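Local coordinates for N-acylethanolamine-hydrolyzing acid amidase subunit beta (Caenorhabditis elegans, PDB 6DY3), which probably hydrolyses fatty acid ethanolamides such as N-palmitoylethanolamine to free fatty acid and ethanolamine, as the catalytic-nucleophile-bearing subunit of a self-cleaved lysosomal heterodimer, at residues N53-Y64 with S93-A104. Sequence-based numbering, arbitrary orientation.
Sequences NGVLTGQRPGEY and SFFIRDVLENQA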
loop_
_atom_site.group_PDB
_atom_site.type_symbol
_atom_site.label_atom_id
_atom_site.label_comp_id
_atom_site.label_asym_id
_atom_site.label_seq_id
_atom_site.Cartn_x
_atom_site.Cartn_y
_atom_site.Cartn_z
ATOM N N ASN B 53 -6.893 -8.749 -2.340
ATOM C CA ASN B 53 -7.555 -8.702 -1.041
ATOM C C ASN B 53 -6.587 -8.388 0.095
ATOM O O ASN B 53 -6.973 -8.462 1.266
ATOM C CB ASN B 53 -8.308 -10.012 -0.765
ATOM C CG ASN B 53 -7.446 -11.240 -0.942
ATOM O OD1 ASN B 53 -6.553 -11.270 -1.787
ATOM N ND2 ASN B 53 -7.720 -12.273 -0.151
ATOM N N GLY B 54 -5.341 -8.031 -0.221
ATOM C CA GLY B 54 -4.441 -7.456 0.755
ATOM C C GLY B 54 -4.594 -5.948 0.814
ATOM O O GLY B 54 -5.349 -5.344 0.055
ATOM N N VAL B 55 -3.857 -5.338 1.743
ATOM C CA VAL B 55 -3.888 -3.893 1.953
ATOM C C VAL B 55 -2.463 -3.357 1.946
ATOM O O VAL B 55 -1.617 -3.826 2.713
ATOM C CB VAL B 55 -4.585 -3.511 3.274
ATOM C CG1 VAL B 55 -4.585 -1.982 3.460
ATOM C CG2 VAL B 55 -6.001 -4.055 3.313
ATOM N N LEU B 56 -2.209 -2.352 1.103
ATOM C CA LEU B 56 -0.946 -1.630 1.111
ATOM C C LEU B 56 -1.095 -0.167 1.504
ATOM O O LEU B 56 -0.079 0.496 1.747
ATOM C CB LEU B 56 -0.266 -1.717 -0.264
ATOM C CG LEU B 56 0.102 -3.134 -0.719
ATOM C CD1 LEU B 56 0.682 -3.101 -2.117
ATOM C CD2 LEU B 56 1.075 -3.801 0.248
ATOM N N THR B 57 -2.319 0.349 1.571
ATOM C CA THR B 57 -2.604 1.685 2.085
ATOM C C THR B 57 -3.857 1.546 2.936
ATOM O O THR B 57 -4.941 1.301 2.397
ATOM C CB THR B 57 -2.828 2.695 0.955
ATOM O OG1 THR B 57 -1.738 2.644 0.026
ATOM C CG2 THR B 57 -2.968 4.112 1.514
ATOM N N GLY B 58 -3.715 1.685 4.254
ATOM C CA GLY B 58 -4.810 1.370 5.148
ATOM C C GLY B 58 -4.752 2.148 6.443
ATOM O O GLY B 58 -3.796 2.875 6.722
ATOM N N GLN B 59 -5.800 1.964 7.246
ATOM C CA GLN B 59 -5.997 2.758 8.449
ATOM C C GLN B 59 -6.751 1.949 9.495
ATOM O O GLN B 59 -7.744 1.283 9.189
ATOM C CB GLN B 59 -6.776 4.041 8.137
ATOM C CG GLN B 59 -6.992 4.943 9.334
ATOM C CD GLN B 59 -7.919 6.098 9.024
ATOM O OE1 GLN B 59 -7.506 7.256 9.043
ATOM N NE2 GLN B 59 -9.185 5.791 8.747
ATOM N N ARG B 60 -6.273 2.024 10.736
ATOM C CA ARG B 60 -7.030 1.549 11.884
ATOM C C ARG B 60 -7.722 2.768 12.491
ATOM O O ARG B 60 -7.083 3.526 13.236
ATOM C CB ARG B 60 -6.104 0.884 12.902
ATOM C CG ARG B 60 -6.784 0.374 14.155
ATOM C CD ARG B 60 -7.292 -1.041 13.982
ATOM N NE ARG B 60 -7.514 -1.701 15.267
ATOM C CZ ARG B 60 -7.938 -2.952 15.402
ATOM N NH1 ARG B 60 -8.190 -3.694 14.330
ATOM N NH2 ARG B 60 -8.111 -3.466 16.612
ATOM N N PRO B 61 -9.005 3.003 12.218
ATOM C CA PRO B 61 -9.597 4.307 12.544
ATOM C C PRO B 61 -9.395 4.684 14.005
ATOM O O PRO B 61 -9.582 3.872 14.912
ATOM C CB PRO B 61 -11.078 4.125 12.193
ATOM C CG PRO B 61 -11.288 2.646 12.139
ATOM C CD PRO B 61 -10.001 2.067 11.675
ATOM N N GLY B 62 -8.976 5.929 14.222
ATOM C CA GLY B 62 -8.728 6.435 15.550
ATOM C C GLY B 62 -7.381 6.077 16.139
ATOM O O GLY B 62 -7.013 6.635 17.179
ATOM N N GLU B 63 -6.624 5.176 15.516
ATOM C CA GLU B 63 -5.401 4.657 16.124
ATOM C C GLU B 63 -4.173 4.913 15.263
ATOM O O GLU B 63 -3.230 5.560 15.731
ATOM C CB GLU B 63 -5.570 3.162 16.419
ATOM C CG GLU B 63 -6.736 2.862 17.365
ATOM C CD GLU B 63 -6.497 3.367 18.791
ATOM O OE1 GLU B 63 -5.367 3.801 19.102
ATOM O OE2 GLU B 63 -7.447 3.333 19.603
ATOM N N TYR B 64 -4.133 4.411 14.032
ATOM C CA TYR B 64 -2.964 4.617 13.190
ATOM C C TYR B 64 -3.322 4.343 11.737
ATOM O O TYR B 64 -4.335 3.705 11.431
ATOM C CB TYR B 64 -1.802 3.714 13.611
ATOM C CG TYR B 64 -2.096 2.240 13.458
ATOM C CD1 TYR B 64 -1.702 1.552 12.318
ATOM C CD2 TYR B 64 -2.764 1.535 14.446
ATOM C CE1 TYR B 64 -1.961 0.207 12.169
ATOM C CE2 TYR B 64 -3.028 0.187 14.305
ATOM C CZ TYR B 64 -2.624 -0.471 13.165
ATOM O OH TYR B 64 -2.886 -1.812 13.022
ATOM N N SER B 93 1.264 -7.890 1.306
ATOM C CA SER B 93 -0.025 -7.214 1.447
ATOM C C SER B 93 -0.877 -7.851 2.538
ATOM O O SER B 93 -1.651 -7.156 3.207
ATOM C CB SER B 93 -0.786 -7.225 0.122
ATOM O OG SER B 93 -1.265 -8.522 -0.181
ATOM N N PHE B 94 -0.752 -9.164 2.733
ATOM C CA PHE B 94 -1.543 -9.836 3.754
ATOM C C PHE B 94 -0.926 -9.690 5.135
ATOM O O PHE B 94 -1.644 -9.716 6.141
ATOM C CB PHE B 94 -1.722 -11.304 3.376
ATOM C CG PHE B 94 -2.401 -11.481 2.059
ATOM C CD1 PHE B 94 -1.661 -11.652 0.909
ATOM C CD2 PHE B 94 -3.786 -11.415 1.963
ATOM C CE1 PHE B 94 -2.282 -11.787 -0.314
ATOM C CE2 PHE B 94 -4.415 -11.551 0.736
ATOM C CZ PHE B 94 -3.657 -11.737 -0.403
ATOM N N PHE B 95 0.390 -9.510 5.206
ATOM C CA PHE B 95 1.004 -9.179 6.483
ATOM C C PHE B 95 0.503 -7.830 6.978
ATOM O O PHE B 95 0.162 -7.681 8.156
ATOM C CB PHE B 95 2.528 -9.178 6.344
ATOM C CG PHE B 95 3.260 -8.963 7.640
ATOM C CD1 PHE B 95 3.707 -10.043 8.371
ATOM C CD2 PHE B 95 3.500 -7.693 8.123
ATOM C CE1 PHE B 95 4.377 -9.862 9.559
ATOM C CE2 PHE B 95 4.167 -7.507 9.309
ATOM C CZ PHE B 95 4.606 -8.592 10.030
ATOM N N ILE B 96 0.438 -6.839 6.080
ATOM C CA ILE B 96 -0.069 -5.516 6.445
ATOM C C ILE B 96 -1.509 -5.617 6.933
ATOM O O ILE B 96 -1.876 -5.045 7.966
ATOM C CB ILE B 96 0.046 -4.541 5.257
ATOM C CG1 ILE B 96 1.484 -4.493 4.708
ATOM C CG2 ILE B 96 -0.434 -3.144 5.658
ATOM C CD1 ILE B 96 2.507 -3.933 5.675
ATOM N N ARG B 97 -2.354 -6.327 6.182
ATOM C CA ARG B 97 -3.753 -6.455 6.574
ATOM C C ARG B 97 -3.876 -7.145 7.922
ATOM O O ARG B 97 -4.720 -6.776 8.744
ATOM C CB ARG B 97 -4.530 -7.217 5.504
ATOM C CG ARG B 97 -5.990 -7.442 5.846
ATOM C CD ARG B 97 -6.696 -8.198 4.741
ATOM N NE ARG B 97 -7.999 -8.703 5.163
ATOM C CZ ARG B 97 -8.782 -9.473 4.410
ATOM N NH1 ARG B 97 -8.392 -9.832 3.191
ATOM N NH2 ARG B 97 -9.955 -9.889 4.880
ATOM N N ASP B 98 -3.039 -8.154 8.168
ATOM C CA ASP B 98 -3.079 -8.856 9.445
ATOM C C ASP B 98 -2.713 -7.927 10.593
ATOM O O ASP B 98 -3.258 -8.043 11.695
ATOM C CB ASP B 98 -2.138 -10.059 9.402
ATOM C CG ASP B 98 -2.152 -10.858 10.687
ATOM O OD1 ASP B 98 -3.093 -11.657 10.884
ATOM O OD2 ASP B 98 -1.215 -10.692 11.498
ATOM N N VAL B 99 -1.777 -7.006 10.362
ATOM C CA VAL B 99 -1.429 -6.041 11.399
ATOM C C VAL B 99 -2.599 -5.102 11.664
ATOM O O VAL B 99 -2.916 -4.794 12.820
ATOM C CB VAL B 99 -0.155 -5.267 11.004
ATOM C CG1 VAL B 99 0.122 -4.125 11.987
ATOM C CG2 VAL B 99 1.034 -6.206 10.940
ATOM N N LEU B 100 -3.260 -4.632 10.602
ATOM C CA LEU B 100 -4.415 -3.757 10.774
ATOM C C LEU B 100 -5.530 -4.447 11.543
ATOM O O LEU B 100 -6.313 -3.782 12.228
ATOM C CB LEU B 100 -4.938 -3.291 9.411
ATOM C CG LEU B 100 -4.106 -2.245 8.669
ATOM C CD1 LEU B 100 -4.624 -2.059 7.246
ATOM C CD2 LEU B 100 -4.114 -0.926 9.421
ATOM N N GLU B 101 -5.615 -5.772 11.450
ATOM C CA GLU B 101 -6.703 -6.510 12.074
ATOM C C GLU B 101 -6.420 -6.888 13.522
ATOM O O GLU B 101 -7.358 -6.954 14.320
ATOM C CB GLU B 101 -7.001 -7.777 11.268
ATOM C CG GLU B 101 -8.264 -8.510 11.701
ATOM C CD GLU B 101 -8.716 -9.547 10.687
ATOM O OE1 GLU B 101 -8.916 -9.188 9.508
ATOM O OE2 GLU B 101 -8.876 -10.721 11.069
ATOM N N ASN B 102 -5.153 -7.118 13.886
ATOM C CA ASN B 102 -4.800 -7.653 15.195
ATOM C C ASN B 102 -3.967 -6.721 16.068
ATOM O O ASN B 102 -3.764 -7.035 17.245
ATOM C CB ASN B 102 -4.041 -8.979 15.028
ATOM C CG ASN B 102 -4.849 -10.019 14.281
ATOM O OD1 ASN B 102 -6.045 -10.182 14.523
ATOM N ND2 ASN B 102 -4.210 -10.699 13.337
ATOM N N GLN B 103 -3.463 -5.610 15.542
ATOM C CA GLN B 103 -2.704 -4.644 16.329
ATOM C C GLN B 103 -3.543 -3.382 16.485
ATOM O O GLN B 103 -3.894 -2.738 15.491
ATOM C CB GLN B 103 -1.355 -4.342 15.674
ATOM C CG GLN B 103 -0.500 -5.583 15.430
ATOM C CD GLN B 103 -0.219 -6.386 16.698
ATOM O OE1 GLN B 103 -0.028 -5.833 17.779
ATOM N NE2 GLN B 103 -0.207 -7.703 16.565
ATOM N N ALA B 104 -3.867 -3.037 17.731
ATOM C CA ALA B 104 -4.851 -1.997 18.006
ATOM C C ALA B 104 -4.258 -0.597 18.118
ATOM O O ALA B 104 -4.967 0.381 17.854
ATOM C CB ALA B 104 -5.601 -2.323 19.297
HETATM O O HOH W 1 -3.302 -8.017 -2.391
#
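Arg-60 and Tyr-64, on the beta-sheet of this Ntn-hydrolase fold, meet Leu-100 and Gln-103 at the C-terminal end of helix 93-102, which runs nearly parallel to strand 57-60, their axes 11° apart in direction. Arg-60 CB lies over one face of the Tyr-64 ring and CG comes near Ala-104 O (4.1 Å). A bend at chi2 (88°) then brings CD past Leu-100 O. Beyond, NE and NH2 lie along Ala-104, with Gln-103 O over one guanidinium face, while NH1 gives weak hydrogen bonds to Leu-100 O (2.8 Å) and Glu-101 O. A leucine here would probably leave the Leu-100 and Glu-101 carbonyls without this charged donor. Glu-63 and Tyr-64 form a classic beta bulge opposite Arg-60, and Tyr-64 OH donates to Gln-103 O (2.8 Å), which lies at the ring edge. Leu-100 packs against 53-64 with both methyls: CD2 touches Tyr-64 CE1, and CD1 meets Val-55 CG1 at 3.8 Å.

Residues 53-55 meet the helix largely through their backbone. Val-55 N donates to Ser-93 O (3.2 Å, 167°), which takes Arg-97 N on the opposite face of its carbonyl plane. The extended Arg-97 gives NH1 to Asn-53 O, while its NH2 forms a salt bridge with Glu-77 of the alpha-subunit, tying the two chains together here. One water bridges Gly-54 N and Ser-93 OG, 3.0 Å from each.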